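Local coordinates for replication protein (Sphinx1.76-related DNA, PDB 6H24) that probably initiates replication of its plasmid-like DNA, this chain being the N-terminal WH1 domain of the longer protein, at residues Val5-Asn8 with Ala9-Ala13; Leu17-Val20 with Glu21-Ile25; Thr62-Gln65 with Ala66-Ala70; Gly101-Asp105 with Thr106-Glu110; Val118-Ile121 with Thr122-Glu125. All coordinates share one frame; numbering follows the deposited sequence. Where two conformers were deposited one is given.

Contact 1: Val5-Asn8 with Ala9-Ala13; sequences VKDN and ALMNA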
loop_
_atom_site.group_PDB
_atom_site.type_symbol
_atom_site.label_atom_id
_atom_site.label_comp_id
_atom_site.label_asym_id
_atom_site.label_seq_id
_atom_site.Cartn_x
_atom_site.Cartn_y
_atom_site.Cartn_z
ATOM N N VAL A 5 -11.936 17.066 0.746
ATOM C CA VAL A 5 -11.175 16.936 -0.493
ATOM C C VAL A 5 -10.841 15.472 -0.760
ATOM O O VAL A 5 -10.973 14.988 -1.892
ATOM C CB VAL A 5 -9.906 17.805 -0.440
ATOM C CG1 VAL A 5 -9.057 17.585 -1.677
ATOM C CG2 VAL A 5 -10.279 19.276 -0.346
ATOM N N LYS A 6 -10.365 14.753 0.262
ATOM C CA LYS A 6 -10.011 13.349 0.059
ATOM C C LYS A 6 -11.253 12.525 -0.265
ATOM O O LYS A 6 -11.226 11.676 -1.160
ATOM C CB LYS A 6 -9.258 12.798 1.273
ATOM C CG LYS A 6 -8.749 11.364 1.062
ATOM C CD LYS A 6 -7.925 10.808 2.234
ATOM C CE LYS A 6 -8.646 10.764 3.560
ATOM N NZ LYS A 6 -7.789 10.041 4.543
ATOM N N ASP A 7 -12.347 12.756 0.471
ATOM C CA ASP A 7 -13.610 12.073 0.204
ATOM C C ASP A 7 -14.012 12.268 -1.253
ATOM O O ASP A 7 -14.316 11.302 -1.966
ATOM C CB ASP A 7 -14.670 12.634 1.165
ATOM C CG ASP A 7 -16.019 11.911 1.106
ATOM O OD1 ASP A 7 -16.467 11.511 0.014
ATOM O OD2 ASP A 7 -16.664 11.787 2.177
ATOM N N ASN A 8 -13.949 13.513 -1.731
ATOM C CA ASN A 8 -14.298 13.808 -3.116
ATOM C C ASN A 8 -13.404 13.049 -4.084
ATOM O O ASN A 8 -13.879 12.475 -5.071
ATOM C CB ASN A 8 -14.176 15.307 -3.379
ATOM C CG ASN A 8 -15.295 16.103 -2.755
ATOM O OD1 ASN A 8 -16.322 15.552 -2.357
ATOM N ND2 ASN A 8 -15.110 17.414 -2.681
ATOM N N ALA A 9 -12.091 13.072 -3.841
ATOM C CA ALA A 9 -11.164 12.400 -4.745
ATOM C C ALA A 9 -11.423 10.900 -4.773
ATOM O O ALA A 9 -11.399 10.277 -5.843
ATOM C CB ALA A 9 -9.721 12.692 -4.337
ATOM N N LEU A 10 -11.654 10.299 -3.606
ATOM C CA LEU A 10 -11.887 8.859 -3.552
ATOM C C LEU A 10 -13.205 8.490 -4.227
ATOM O O LEU A 10 -13.280 7.487 -4.950
ATOM C CB LEU A 10 -11.870 8.381 -2.102
ATOM C CG LEU A 10 -12.006 6.869 -1.923
ATOM C CD1 LEU A 10 -10.802 6.185 -2.560
ATOM C CD2 LEU A 10 -12.130 6.480 -0.464
ATOM N N MET A 11 -14.263 9.274 -3.994
ATOM C CA MET A 11 -15.549 8.959 -4.604
ATOM C C MET A 11 -15.486 9.082 -6.123
ATOM O O MET A 11 -16.044 8.247 -6.845
ATOM C CB MET A 11 -16.639 9.876 -4.043
ATOM C CG MET A 11 -16.940 9.703 -2.557
ATOM S SD MET A 11 -17.300 8.000 -2.060
ATOM C CE MET A 11 -15.846 7.631 -1.077
ATOM N N ASN A 12 -14.800 10.108 -6.632
ATOM C CA ASN A 12 -14.648 10.230 -8.075
ATOM C C ASN A 12 -13.851 9.055 -8.627
ATOM O O ASN A 12 -14.171 8.521 -9.696
ATOM C CB ASN A 12 -13.977 11.556 -8.426
ATOM C CG ASN A 12 -14.966 12.704 -8.504
ATOM O OD1 ASN A 12 -15.925 12.661 -9.272
ATOM N ND2 ASN A 12 -14.728 13.745 -7.714
ATOM N N ALA A 13 -12.805 8.638 -7.910
ATOM C CA ALA A 13 -12.030 7.479 -8.344
ATOM C C ALA A 13 -12.846 6.193 -8.259
ATOM O O ALA A 13 -12.618 5.259 -9.039
ATOM C CB ALA A 13 -10.758 7.365 -7.501
#

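Contact 2: Leu17-Val20 with Glu21-Ile25; sequences LALV and EQRLI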
loop_
_atom_site.group_PDB
_atom_site.type_symbol
_atom_site.label_atom_id
_atom_site.label_comp_id
_atom_site.label_asym_id
_atom_site.label_seq_id
_atom_site.Cartn_x
_atom_site.Cartn_y
_atom_site.Cartn_z
ATOM N N LEU A 17 -13.875 1.641 -10.581
ATOM C CA LEU A 17 -13.839 0.252 -10.163
ATOM C C LEU A 17 -14.924 -0.535 -10.884
ATOM O O LEU A 17 -16.061 -0.075 -11.017
ATOM C CB LEU A 17 -14.056 0.138 -8.655
ATOM C CG LEU A 17 -12.846 0.281 -7.736
ATOM C CD1 LEU A 17 -12.081 1.561 -8.037
ATOM C CD2 LEU A 17 -13.295 0.215 -6.280
ATOM N N ALA A 18 -14.582 -1.741 -11.319
ATOM C CA ALA A 18 -15.586 -2.670 -11.815
ATOM C C ALA A 18 -16.515 -3.114 -10.687
ATOM O O ALA A 18 -16.193 -3.008 -9.498
ATOM C CB ALA A 18 -14.914 -3.886 -12.457
ATOM N N LEU A 19 -17.692 -3.616 -11.078
ATOM C CA LEU A 19 -18.662 -4.076 -10.090
ATOM C C LEU A 19 -18.047 -5.116 -9.157
ATOM O O LEU A 19 -18.282 -5.083 -7.947
ATOM C CB LEU A 19 -19.893 -4.651 -10.791
ATOM C CG LEU A 19 -21.010 -5.203 -9.905
ATOM C CD1 LEU A 19 -21.576 -4.132 -8.988
ATOM C CD2 LEU A 19 -22.113 -5.816 -10.767
ATOM N N VAL A 20 -17.254 -6.045 -9.699
ATOM C CA VAL A 20 -16.702 -7.095 -8.847
ATOM C C VAL A 20 -15.752 -6.497 -7.812
ATOM O O VAL A 20 -15.643 -7.004 -6.688
ATOM C CB VAL A 20 -16.003 -8.183 -9.680
ATOM C CG1 VAL A 20 -14.827 -7.609 -10.455
ATOM C CG2 VAL A 20 -15.584 -9.330 -8.767
ATOM N N GLU A 21 -15.047 -5.422 -8.168
ATOM C CA GLU A 21 -14.158 -4.769 -7.213
ATOM C C GLU A 21 -14.954 -4.061 -6.124
ATOM O O GLU A 21 -14.562 -4.075 -4.953
ATOM C CB GLU A 21 -13.256 -3.776 -7.932
ATOM C CG GLU A 21 -12.254 -4.377 -8.899
ATOM C CD GLU A 21 -11.566 -3.288 -9.687
ATOM O OE1 GLU A 21 -11.961 -3.048 -10.849
ATOM O OE2 GLU A 21 -10.645 -2.652 -9.130
ATOM N N GLN A 22 -16.064 -3.423 -6.502
ATOM C CA GLN A 22 -16.958 -2.830 -5.516
ATOM C C GLN A 22 -17.491 -3.886 -4.561
ATOM O O GLN A 22 -17.549 -3.665 -3.344
ATOM C CB GLN A 22 -18.116 -2.123 -6.219
ATOM C CG GLN A 22 -17.671 -0.991 -7.116
ATOM C CD GLN A 22 -18.830 -0.241 -7.725
ATOM O OE1 GLN A 22 -19.992 -0.516 -7.427
ATOM N NE2 GLN A 22 -18.520 0.720 -8.585
ATOM N N ARG A 23 -17.866 -5.048 -5.091
ATOM C CA ARG A 23 -18.403 -6.108 -4.252
ATOM C C ARG A 23 -17.317 -6.738 -3.390
ATOM O O ARG A 23 -17.581 -7.125 -2.245
ATOM C CB ARG A 23 -19.098 -7.149 -5.127
ATOM C CG ARG A 23 -20.411 -6.627 -5.690
ATOM C CD ARG A 23 -21.015 -7.591 -6.673
ATOM N NE ARG A 23 -22.376 -7.219 -7.041
ATOM C CZ ARG A 23 -23.073 -7.825 -7.997
ATOM N NH1 ARG A 23 -22.520 -8.812 -8.687
ATOM N NH2 ARG A 23 -24.309 -7.435 -8.272
ATOM N N LEU A 24 -16.095 -6.854 -3.913
ATOM C CA LEU A 24 -14.986 -7.314 -3.083
ATOM C C LEU A 24 -14.861 -6.439 -1.839
ATOM O O LEU A 24 -14.721 -6.940 -0.714
ATOM C CB LEU A 24 -13.692 -7.300 -3.894
ATOM C CG LEU A 24 -12.392 -7.516 -3.120
ATOM C CD1 LEU A 24 -12.313 -8.918 -2.557
ATOM C CD2 LEU A 24 -11.207 -7.254 -4.035
ATOM N N ILE A 25 -14.899 -5.118 -2.028
ATOM C CA ILE A 25 -14.775 -4.194 -0.901
ATOM C C ILE A 25 -15.962 -4.335 0.044
ATOM O O ILE A 25 -15.791 -4.410 1.270
ATOM C CB ILE A 25 -14.614 -2.751 -1.414
ATOM C CG1 ILE A 25 -13.239 -2.578 -2.059
ATOM C CG2 ILE A 25 -14.806 -1.738 -0.284
ATOM C CD1 ILE A 25 -13.086 -1.273 -2.818
#

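Contact 3: Thr62-Gln65 with Ala66-Ala70; sequences TAYQ and ALKDA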
loop_
_atom_site.group_PDB
_atom_site.type_symbol
_atom_site.label_atom_id
_atom_site.label_comp_id
_atom_site.label_asym_id
_atom_site.label_seq_id
_atom_site.Cartn_x
_atom_site.Cartn_y
_atom_site.Cartn_z
ATOM N N THR A 62 -17.527 -19.543 -11.070
ATOM C CA THR A 62 -16.612 -18.466 -11.424
ATOM C C THR A 62 -16.422 -17.456 -10.302
ATOM O O THR A 62 -15.671 -16.493 -10.480
ATOM C CB THR A 62 -17.117 -17.721 -12.668
ATOM O OG1 THR A 62 -18.446 -17.236 -12.434
ATOM C CG2 THR A 62 -17.113 -18.632 -13.884
ATOM N N ALA A 63 -17.045 -17.673 -9.140
ATOM C CA ALA A 63 -17.059 -16.646 -8.102
ATOM C C ALA A 63 -15.665 -16.421 -7.536
ATOM O O ALA A 63 -15.217 -15.278 -7.405
ATOM C CB ALA A 63 -18.031 -17.039 -6.988
ATOM N N TYR A 64 -14.946 -17.500 -7.219
ATOM C CA TYR A 64 -13.618 -17.334 -6.643
ATOM C C TYR A 64 -12.662 -16.674 -7.633
ATOM O O TYR A 64 -11.960 -15.722 -7.286
ATOM C CB TYR A 64 -13.060 -18.672 -6.177
ATOM C CG TYR A 64 -11.605 -18.591 -5.768
ATOM C CD1 TYR A 64 -11.204 -17.779 -4.722
ATOM C CD2 TYR A 64 -10.634 -19.311 -6.446
ATOM C CE1 TYR A 64 -9.871 -17.698 -4.349
ATOM C CE2 TYR A 64 -9.298 -19.239 -6.082
ATOM C CZ TYR A 64 -8.925 -18.428 -5.031
ATOM O OH TYR A 64 -7.603 -18.347 -4.659
ATOM N N GLN A 65 -12.625 -17.161 -8.879
ATOM C CA GLN A 65 -11.736 -16.549 -9.863
ATOM C C GLN A 65 -12.060 -15.071 -10.048
ATOM O O GLN A 65 -11.156 -14.241 -10.204
ATOM C CB GLN A 65 -11.827 -17.285 -11.198
ATOM C CG GLN A 65 -10.754 -16.867 -12.196
ATOM C CD GLN A 65 -9.352 -17.256 -11.736
ATOM O OE1 GLN A 65 -9.104 -18.406 -11.369
ATOM N NE2 GLN A 65 -8.439 -16.296 -11.742
ATOM N N ALA A 66 -13.352 -14.722 -10.043
ATOM C CA ALA A 66 -13.743 -13.323 -10.163
ATOM C C ALA A 66 -13.162 -12.490 -9.030
ATOM O O ALA A 66 -12.640 -11.393 -9.260
ATOM C CB ALA A 66 -15.269 -13.209 -10.168
ATOM N N LEU A 67 -13.225 -13.004 -7.803
ATOM C CA LEU A 67 -12.636 -12.301 -6.669
ATOM C C LEU A 67 -11.121 -12.214 -6.796
ATOM O O LEU A 67 -10.526 -11.159 -6.542
ATOM C CB LEU A 67 -13.004 -13.021 -5.378
ATOM C CG LEU A 67 -14.446 -12.957 -4.900
ATOM C CD1 LEU A 67 -14.530 -13.807 -3.656
ATOM C CD2 LEU A 67 -14.874 -11.525 -4.629
ATOM N N LYS A 68 -10.482 -13.314 -7.191
ATOM C CA LYS A 68 -9.036 -13.318 -7.372
ATOM C C LYS A 68 -8.615 -12.261 -8.382
ATOM O O LYS A 68 -7.665 -11.499 -8.148
ATOM C CB LYS A 68 -8.612 -14.717 -7.819
ATOM C CG LYS A 68 -7.140 -15.002 -7.822
ATOM C CD LYS A 68 -6.944 -16.505 -7.902
ATOM C CE LYS A 68 -5.545 -16.857 -8.344
ATOM N NZ LYS A 68 -5.369 -18.320 -8.574
ATOM N N ASP A 69 -9.320 -12.193 -9.513
ATOM C CA ASP A 69 -9.014 -11.197 -10.533
ATOM C C ASP A 69 -9.346 -9.783 -10.068
ATOM O O ASP A 69 -8.644 -8.832 -10.424
ATOM C CB ASP A 69 -9.761 -11.528 -11.827
ATOM C CG ASP A 69 -9.191 -12.745 -12.532
ATOM O OD1 ASP A 69 -9.949 -13.428 -13.250
ATOM O OD2 ASP A 69 -7.993 -13.035 -12.341
ATOM N N ALA A 70 -10.427 -9.616 -9.294
ATOM C CA ALA A 70 -10.776 -8.292 -8.780
ATOM C C ALA A 70 -9.706 -7.765 -7.829
ATOM O O ALA A 70 -9.414 -6.561 -7.818
ATOM C CB ALA A 70 -12.125 -8.345 -8.067
HETATM O O HOH W 1 -7.335 -19.993 -9.763
#

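Contact 4: Gly101-Asp105 with Thr106-Glu110; sequences GYMDD and TATVE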
loop_
_atom_site.group_PDB
_atom_site.type_symbol
_atom_site.label_atom_id
_atom_site.label_comp_id
_atom_site.label_asym_id
_atom_site.label_seq_id
_atom_site.Cartn_x
_atom_site.Cartn_y
_atom_site.Cartn_z
ATOM N N GLY A 101 -4.052 -11.103 -1.315
ATOM C CA GLY A 101 -3.653 -12.494 -1.234
ATOM C C GLY A 101 -4.794 -13.390 -1.644
ATOM O O GLY A 101 -5.966 -13.020 -1.546
ATOM N N TYR A 102 -4.441 -14.585 -2.096
ATOM C CA TYR A 102 -5.458 -15.563 -2.450
ATOM C C TYR A 102 -5.027 -16.955 -2.030
ATOM O O TYR A 102 -3.841 -17.306 -2.087
ATOM C CB TYR A 102 -5.759 -15.543 -3.956
ATOM C CG TYR A 102 -4.580 -15.909 -4.815
ATOM C CD1 TYR A 102 -4.271 -17.237 -5.068
ATOM C CD2 TYR A 102 -3.790 -14.929 -5.394
ATOM C CE1 TYR A 102 -3.185 -17.582 -5.859
ATOM C CE2 TYR A 102 -2.713 -15.259 -6.194
ATOM C CZ TYR A 102 -2.414 -16.586 -6.419
ATOM O OH TYR A 102 -1.339 -16.917 -7.217
ATOM N N MET A 103 -6.024 -17.752 -1.642
ATOM C CA MET A 103 -5.845 -19.152 -1.261
ATOM C C MET A 103 -6.737 -20.011 -2.154
ATOM O O MET A 103 -7.949 -20.101 -1.926
ATOM C CB MET A 103 -6.193 -19.364 0.204
ATOM C CG MET A 103 -5.329 -18.587 1.163
ATOM S SD MET A 103 -5.862 -18.825 2.864
ATOM C CE MET A 103 -5.521 -20.570 3.061
ATOM N N ASP A 104 -6.136 -20.660 -3.146
ATOM C CA ASP A 104 -6.907 -21.460 -4.089
ATOM C C ASP A 104 -7.653 -22.592 -3.395
ATOM O O ASP A 104 -8.771 -22.940 -3.795
ATOM C CB ASP A 104 -5.980 -22.029 -5.158
ATOM C CG ASP A 104 -5.500 -20.978 -6.134
ATOM O OD1 ASP A 104 -6.030 -19.850 -6.130
ATOM O OD2 ASP A 104 -4.557 -21.282 -6.899
ATOM N N ASP A 105 -7.030 -23.225 -2.398
ATOM C CA ASP A 105 -7.605 -24.438 -1.825
ATOM C C ASP A 105 -8.862 -24.165 -1.000
ATOM O O ASP A 105 -9.676 -25.080 -0.819
ATOM C CB ASP A 105 -6.555 -25.167 -0.982
ATOM C CG ASP A 105 -5.498 -25.855 -1.838
ATOM O OD1 ASP A 105 -5.595 -25.784 -3.084
ATOM O OD2 ASP A 105 -4.572 -26.465 -1.267
ATOM N N THR A 106 -9.026 -22.950 -0.473
ATOM C CA THR A 106 -10.195 -22.594 0.321
ATOM C C THR A 106 -11.095 -21.555 -0.338
ATOM O O THR A 106 -12.076 -21.126 0.283
ATOM C CB THR A 106 -9.765 -22.066 1.696
ATOM O OG1 THR A 106 -8.879 -20.951 1.527
ATOM C CG2 THR A 106 -9.070 -23.153 2.497
ATOM N N ALA A 107 -10.794 -21.134 -1.561
ATOM C CA ALA A 107 -11.600 -20.139 -2.270
ATOM C C ALA A 107 -11.806 -18.890 -1.418
ATOM O O ALA A 107 -12.929 -18.410 -1.243
ATOM C CB ALA A 107 -12.947 -20.718 -2.695
ATOM N N THR A 108 -10.701 -18.360 -0.901
ATOM C CA THR A 108 -10.703 -17.140 -0.106
ATOM C C THR A 108 -9.632 -16.193 -0.623
ATOM O O THR A 108 -8.611 -16.621 -1.179
ATOM C CB THR A 108 -10.452 -17.431 1.380
ATOM O OG1 THR A 108 -9.156 -18.015 1.546
ATOM C CG2 THR A 108 -11.486 -18.396 1.912
ATOM N N VAL A 109 -9.878 -14.899 -0.443
ATOM C CA VAL A 109 -8.903 -13.858 -0.726
ATOM C C VAL A 109 -8.730 -13.008 0.534
ATOM O O VAL A 109 -9.496 -13.110 1.494
ATOM C CB VAL A 109 -9.310 -12.983 -1.931
ATOM C CG1 VAL A 109 -9.439 -13.837 -3.201
ATOM C CG2 VAL A 109 -10.600 -12.250 -1.643
ATOM N N GLU A 110 -7.688 -12.181 0.527
ATOM C CA GLU A 110 -7.339 -11.331 1.656
ATOM C C GLU A 110 -6.904 -9.978 1.114
ATOM O O GLU A 110 -6.177 -9.916 0.123
ATOM C CB GLU A 110 -6.187 -11.910 2.477
ATOM C CG GLU A 110 -6.542 -12.978 3.464
ATOM C CD GLU A 110 -5.371 -13.285 4.374
ATOM O OE1 GLU A 110 -4.340 -12.578 4.275
ATOM O OE2 GLU A 110 -5.468 -14.235 5.168
#

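Contact 5: Val118-Ile121 with Thr122-Glu125; sequences VPLI and TRLE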
loop_
_atom_site.group_PDB
_atom_site.type_symbol
_atom_site.label_atom_id
_atom_site.label_comp_id
_atom_site.label_asym_id
_atom_site.label_seq_id
_atom_site.Cartn_x
_atom_site.Cartn_y
_atom_site.Cartn_z
ATOM N N VAL A 118 -8.854 3.836 4.869
ATOM C CA VAL A 118 -9.473 3.300 6.082
ATOM C C VAL A 118 -10.535 4.235 6.668
ATOM O O VAL A 118 -11.626 3.755 7.010
ATOM C CB VAL A 118 -8.391 2.926 7.099
ATOM C CG1 VAL A 118 -9.008 2.627 8.446
ATOM C CG2 VAL A 118 -7.566 1.730 6.625
ATOM N N PRO A 119 -10.289 5.540 6.838
ATOM C CA PRO A 119 -11.308 6.397 7.476
ATOM C C PRO A 119 -12.532 6.634 6.615
ATOM O O PRO A 119 -13.547 7.115 7.134
ATOM C CB PRO A 119 -10.571 7.717 7.736
ATOM C CG PRO A 119 -9.348 7.677 6.889
ATOM C CD PRO A 119 -9.018 6.251 6.597
ATOM N N LEU A 120 -12.472 6.306 5.329
ATOM C CA LEU A 120 -13.590 6.489 4.413
ATOM C C LEU A 120 -14.284 5.178 4.061
ATOM O O LEU A 120 -15.074 5.146 3.116
ATOM C CB LEU A 120 -13.104 7.182 3.139
ATOM C CG LEU A 120 -12.716 8.650 3.331
ATOM C CD1 LEU A 120 -11.885 9.170 2.165
ATOM C CD2 LEU A 120 -13.957 9.505 3.525
ATOM N N ILE A 121 -14.027 4.099 4.804
ATOM C CA ILE A 121 -14.617 2.809 4.458
ATOM C C ILE A 121 -16.143 2.865 4.552
ATOM O O ILE A 121 -16.840 2.274 3.722
ATOM C CB ILE A 121 -14.033 1.695 5.342
ATOM C CG1 ILE A 121 -12.643 1.298 4.839
ATOM C CG2 ILE A 121 -14.925 0.466 5.312
ATOM C CD1 ILE A 121 -12.670 0.472 3.560
ATOM N N THR A 122 -16.690 3.569 5.548
ATOM C CA THR A 122 -18.145 3.641 5.636
ATOM C C THR A 122 -18.727 4.421 4.465
ATOM O O THR A 122 -19.833 4.108 4.003
ATOM C CB THR A 122 -18.596 4.241 6.967
ATOM O OG1 THR A 122 -18.177 3.375 8.024
ATOM C CG2 THR A 122 -20.115 4.351 6.998
ATOM N N ARG A 123 -18.009 5.435 3.974
ATOM C CA ARG A 123 -18.456 6.143 2.780
ATOM C C ARG A 123 -18.445 5.221 1.565
ATOM O O ARG A 123 -19.346 5.282 0.720
ATOM C CB ARG A 123 -17.574 7.363 2.528
ATOM C CG ARG A 123 -17.738 8.467 3.562
ATOM C CD ARG A 123 -19.020 9.264 3.329
ATOM N NE ARG A 123 -18.995 9.979 2.053
ATOM C CZ ARG A 123 -19.702 9.647 0.974
ATOM N NH1 ARG A 123 -20.520 8.602 0.985
ATOM N NH2 ARG A 123 -19.590 10.375 -0.128
ATOM N N LEU A 124 -17.428 4.360 1.457
ATOM C CA LEU A 124 -17.409 3.397 0.360
ATOM C C LEU A 124 -18.551 2.397 0.483
ATOM O O LEU A 124 -19.142 2.002 -0.525
ATOM C CB LEU A 124 -16.073 2.660 0.303
ATOM C CG LEU A 124 -14.860 3.487 -0.122
ATOM C CD1 LEU A 124 -13.582 2.656 0.005
ATOM C CD2 LEU A 124 -15.021 4.014 -1.540
ATOM N N GLU A 125 -18.847 1.937 1.702
ATOM C CA GLU A 125 -19.982 1.033 1.875
ATOM C C GLU A 125 -21.257 1.689 1.355
ATOM O O GLU A 125 -22.075 1.032 0.700
ATOM C CB GLU A 125 -20.099 0.593 3.337
ATOM C CG GLU A 125 -21.255 -0.386 3.599
ATOM C CD GLU A 125 -21.303 -0.922 5.028
ATOM O OE1 GLU A 125 -20.666 -0.340 5.933
ATOM O OE2 GLU A 125 -22.013 -1.932 5.247
HETATM O O HOH W 2 -16.102 6.193 6.641
#

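Contact 1: Val5-Asn8 with Ala9-Ala13
The carbonyl oxygen of N8 is held twice by N12: the backbone N of N12 lies 3.0 Å from N8 O in a fairly straight bond, and N12 ND2 adds a weak, bent one to N8 O at 3.1 Å. This is a turn of helix 2-14, the first helix of the WH1 domain, so the same i to i+4 pattern recurs along it. L10 N reaches K6 O at 2.8 Å and M11 N reaches D7 O at 2.9 Å. Between side chains the main meeting is D7 with M11. With CG trans to the backbone N (chi1 -174°), D7 leans along the helix, and the D7 and M11 side chains cross at a slant, OD1 doing the touching. The carboxylate's polar partner lies outside this turn: D7 OD2 makes a salt bridge with R123, while K6 NZ bonds to A116 O. M11 turns at chi2 and chi3, which carries SD and CE toward helix 121-128 and L124. Replacing M11 by an alanine would probably open a gap beside L124 and take the methylene contact away from the D7 carboxylate. M11 CG lies 3.2 Å from the carboxylate atom D7 OD1 and 3.1 Å from the backbone oxygen D7 O.

Contact 2: Leu17-Val20 with Glu21-Ile25
L19 and R23 pair along one side of this helix start: the L19 isopropyl group slants across the arginine chain, and L19 CD2 sits over the middle of one guanidinium face, 3.6 Å from R23 CZ. R23 runs straight from CG to NE, which carries its flat end under L19 and beside Y52 and F56. A serine in place of R23 would probably strip L19 of the flat surface it lies on and open a gap beside Y52. At the first turn A18 is the N-cap, and E21, extended beyond CG, reaches back to it: A18 N donates to E21 OE1 at 3.0 Å, meeting the carboxylate from 55° out of its plane. That is the N3 side-chain half of a capping box, an alanine providing no reciprocal acceptor. E21 OE2 also forms a salt bridge with R77, so the buried carboxylate has partners at both oxygens. L17 crosses E21 at about a right angle, and also I25, where L17 CD2 is 3.8 Å from I25 CD1. Around this end of helix 19-34, V20 and E21 lie against helix 60-75, R23 against helix 49-56, and L17, Q22 and I25 against F128 of helix 121-128.

Contact 3: Thr62-Gln65 with Ala66-Ala70
Y64 slants across the aliphatic chain of K68, one helical turn on: K68 CD is 3.8 Å from Y64 OH and 4.0 Å from Y64 CZ. Each side chain has CG trans to its own backbone N (chi1 171° in Y64, -169° in K68), and the lysine is extended beyond CG, so its methylenes pass the hydroxyl end of the ring and not its root. Beyond the ring both polar ends meet one acceptor, D104 OD1, the ammonium in a salt bridge and the phenol by a probable hydrogen bond; K68 also makes a cation-pi contact with Y102. These residues belong to helix 60-75, which follows helix 49-56 after a short link, consistent with the helix-turn-helix core of a winged-helix domain. A63 and L67 face Y52 of helix 49-56, while A66 and A70 meet V20 of helix 19-34. Q65 bends at chi2 and brings its amide beside the D69 carboxylate. Q65 NE2 gives a weak bond to D69 OD2 at 3.3 Å, the amide and carboxylate planes standing 48° apart. The other end of that amide is bridged to the lysine by a water, which donates to Q65 OE1 at 2.9 Å and accepts from K68 NZ at 2.8 Å. Beneath these side chains K68 N bonds to Y64 O at 2.8 Å, and D69 N to Q65 O at 2.8 Å.

Contact 4: Gly101-Asp105 with Thr106-Glu110
The beta hairpin of strands 97-103 and 108-113 turns round here, its strands antiparallel. M103 and T108 form the last hydrogen-bonded pair: M103 N reaches T108 O at 2.9 Å in a nearly straight bond, while T108 N returns to M103 O over a long, weak 3.4 Å. Farther back, E110 N bonds to G101 O at 2.8 Å, and between them Y102 and V109 form the non-hydrogen-bonded pair. Here V109 CG1 touches Y102 CB at 4.1 Å; with its CG lodged between backbone N and carbonyl carbon (chi1 62°), the tyrosine sends its ring away from the valine. At the tip A107 and T108 both face M103, making a G1 beta bulge, with A107 in the left-handed region, a conformation glycine often takes at this place. Beside the bulge the two threonine hydroxyls meet: T106 OG1 and T108 OG1 share a hydrogen bond of 2.9 Å in which either could be the donor. Both lie against the root of the methionine side chain, M103 CB lying 3.4 Å from T106 OG1 and 3.5 Å from T108 OG1. On its other edge the strand of G101 and Y102 pairs antiparallel with a strand of the second subunit, continuing the sheet across the interface, and E110 OE2 forms a salt bridge with R85 of that subunit.

Contact 5: Val118-Ile121 with Thr122-Glu125
L124 N bonds to L120 O at 3.0 Å and E125 N to I121 O at 2.9 Å, starting helix 121-128, of which L120 is the N-cap after a short 3-10 segment at V118 and P119. A water helps to join the 3-10 segment to the helix start, donating to P119 O at 2.8 Å and taking a weak bond from T122 N. Among the apolar groups, L120 and R123 lie side by side and point the same way, so the leucine meets one arginine methylene, CG. I121 reaches L124 more loosely, I121 CD1 standing 4.3 Å from L124 CD1; these two, with L120, form the buried side, where L120 lies against L10 of helix 2-14 and I121 against I29 of helix 19-34 and F113. The charged ends find partners beyond the segment. R123 bends at chi2 (-77°) and again at chi3, taking its guanidinium away from L120 to D7 of helix 2-14 and E126 of its own helix, while E125 stays extended and forms a salt bridge with R33 of helix 19-34. Nearer the backbone, R123 CG packs on L120 CD2 at 3.9 Å.

Overall arrangement
The five contacts fall into two touching groups across the WH1 domain. Contacts 1 and 5, centres about 11 Å apart, join helix 2-14 to helix 121-128: D7 OD2 meets R123 NE at 3.0 Å, and M11 CE packs on L124 CD2. On the opposite side of the chain's centre from contact 1, the centres of contacts 3 and 4 are about 10 Å apart, with Y64 OH 2.6 Å from D104 OD1, tying helix 60-75 to the hairpin turn. Contact 2 touches both of these, V20 CG2 against A70 CB and L24 CD1 against V109 CG2, whereas its nearest atoms stay about 5 Å from those of contact 5, without touching. Contact 4 also borders the second subunit.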